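Local coordinates for protein mercuric reductase (Metallosphaera sedula, PDB 4YWO) that probably reduces mercuric ion to elemental mercury with electrons from NADPH, working as an FAD-containing homodimer, at residues 371-375 with 387-391. Numbering follows the deposited sequence.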
loop_
_atom_site.group_PDB
_atom_site.type_symbol
_atom_site.label_atom_id
_atom_site.label_comp_id
_atom_site.label_asym_id
_atom_site.label_seq_id
_atom_site.Cartn_x
_atom_site.Cartn_y
_atom_site.Cartn_z
ATOM N N ARG A 371 -12.517 5.172 16.228
ATOM C CA ARG A 371 -11.645 6.315 16.278
ATOM C C ARG A 371 -11.405 6.753 14.847
ATOM O O ARG A 371 -11.351 5.922 13.891
ATOM C CB ARG A 371 -10.314 6.061 16.963
ATOM C CG ARG A 371 -10.317 5.622 18.408
ATOM C CD ARG A 371 -10.722 6.827 19.280
ATOM N NE ARG A 371 -10.737 6.450 20.716
ATOM C CZ ARG A 371 -11.705 5.826 21.337
ATOM N NH1 ARG A 371 -12.847 5.555 20.804
ATOM N NH2 ARG A 371 -11.571 5.535 22.640
ATOM N N VAL A 372 -11.153 8.038 14.713
ATOM C CA VAL A 372 -10.791 8.637 13.423
ATOM C C VAL A 372 -9.516 9.435 13.575
ATOM O O VAL A 372 -9.394 10.294 14.468
ATOM C CB VAL A 372 -11.873 9.605 12.890
ATOM C CG1 VAL A 372 -11.413 10.289 11.583
ATOM C CG2 VAL A 372 -13.218 8.937 12.724
ATOM N N LEU A 373 -8.514 9.104 12.780
ATOM C CA LEU A 373 -7.212 9.750 12.696
ATOM C C LEU A 373 -7.192 10.640 11.421
ATOM O O LEU A 373 -7.434 10.143 10.289
ATOM C CB LEU A 373 -6.131 8.701 12.490
ATOM C CG LEU A 373 -4.681 9.195 12.430
ATOM C CD1 LEU A 373 -4.124 9.415 13.796
ATOM C CD2 LEU A 373 -3.815 8.182 11.639
ATOM N N PRO A 374 -6.890 11.948 11.498
ATOM C CA PRO A 374 -6.720 12.733 10.281
ATOM C C PRO A 374 -5.487 12.361 9.501
ATOM O O PRO A 374 -4.414 12.177 10.125
ATOM C CB PRO A 374 -6.522 14.170 10.787
ATOM C CG PRO A 374 -6.307 14.060 12.208
ATOM C CD PRO A 374 -6.634 12.734 12.744
ATOM N N MET A 375 -5.569 12.358 8.166
ATOM C CA MET A 375 -4.401 12.095 7.404
ATOM C C MET A 375 -3.310 13.171 7.533
ATOM O O MET A 375 -2.143 12.897 7.381
ATOM C CB MET A 375 -4.894 11.995 5.952
ATOM C CG MET A 375 -4.021 11.431 4.961
ATOM S SD MET A 375 -3.269 9.800 5.276
ATOM C CE MET A 375 -4.481 8.604 5.312
ATOM N N ARG A 387 -2.345 15.675 2.321
ATOM C CA ARG A 387 -2.833 15.706 3.686
ATOM C C ARG A 387 -4.361 15.543 3.810
ATOM O O ARG A 387 -4.796 15.263 4.931
ATOM C CB ARG A 387 -2.461 17.062 4.359
ATOM C CG ARG A 387 -0.953 17.219 4.514
ATOM C CD ARG A 387 -0.725 18.594 5.087
ATOM N NE ARG A 387 0.566 18.802 5.651
ATOM C CZ ARG A 387 1.691 19.095 5.029
ATOM N NH1 ARG A 387 1.801 19.053 3.662
ATOM N NH2 ARG A 387 2.759 19.380 5.835
ATOM N N LEU A 388 -5.142 15.634 2.734
ATOM C CA LEU A 388 -6.569 15.441 2.798
ATOM C C LEU A 388 -6.893 13.974 3.136
ATOM O O LEU A 388 -6.222 13.064 2.597
ATOM C CB LEU A 388 -7.204 15.829 1.484
ATOM C CG LEU A 388 -8.726 15.707 1.468
ATOM C CD1 LEU A 388 -9.427 16.741 0.590
ATOM C CD2 LEU A 388 -9.181 14.319 1.077
ATOM N N GLY A 389 -7.774 13.769 4.074
ATOM C CA GLY A 389 -8.267 12.433 4.355
ATOM C C GLY A 389 -8.259 12.041 5.778
ATOM O O GLY A 389 -8.029 12.844 6.681
ATOM N N PHE A 390 -8.484 10.769 5.996
ATOM C CA PHE A 390 -8.608 10.194 7.292
ATOM C C PHE A 390 -8.509 8.699 7.294
ATOM O O PHE A 390 -8.623 8.050 6.244
ATOM C CB PHE A 390 -9.969 10.589 7.970
ATOM C CG PHE A 390 -11.158 9.951 7.311
ATOM C CD1 PHE A 390 -11.580 8.664 7.658
ATOM C CD2 PHE A 390 -11.713 10.496 6.160
ATOM C CE1 PHE A 390 -12.611 8.032 6.944
ATOM C CE2 PHE A 390 -12.739 9.889 5.470
ATOM C CZ PHE A 390 -13.177 8.646 5.825
ATOM N N VAL A 391 -8.340 8.140 8.478
ATOM C CA VAL A 391 -8.461 6.672 8.676
ATOM C C VAL A 391 -9.415 6.472 9.861
ATOM O O VAL A 391 -9.216 7.055 10.946
ATOM C CB VAL A 391 -7.111 5.950 8.894
ATOM C CG1 VAL A 391 -7.344 4.491 9.007
ATOM C CG2 VAL A 391 -6.258 6.227 7.730
#
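Met375 and Val391 bury the most surface here, Phe390 next, where strand 368-374, the outermost within this chain of the antiparallel sheet in the dimerisation domain, pairs with strand 390-396. Leu373 and Val391 form a hydrogen-bonded antiparallel pair: Leu373 N to Val391 O is 2.8 Å at 170°, and the return bond from Val391 N to Leu373 O is also 2.8 Å, both donors lying in the carbonyl plane. Pro374 faces Phe390 as the non-hydrogen-bonded pair, where its missing N-H costs nothing; next, Met375 N bonds to Gly389 O at 2.9 Å, but from above the carbonyl plane, 56° out of it, so regular pairing is giving way as the strand ends. Met375 CB lies 3.3 Å from Gly389 O and its CG 3.6 Å from Leu388 O, and the chain, bent at both outer torsions, brings CE to 3.8 Å from Val391 CG2. On the face with Phe390, Val372 CG1 meets Phe390 CB at 3.9 Å, and the Phe390 side chain packs on Glu216 and Glu220 of helix 215-227. Helix 442-449 covers Leu373 and Val391 on the other face. The chemistry therefore implies a division of labour: backbone amides fix the register, and the buried Met375 side chain runs from the backbone of 387-389 back to the side chain of Val391.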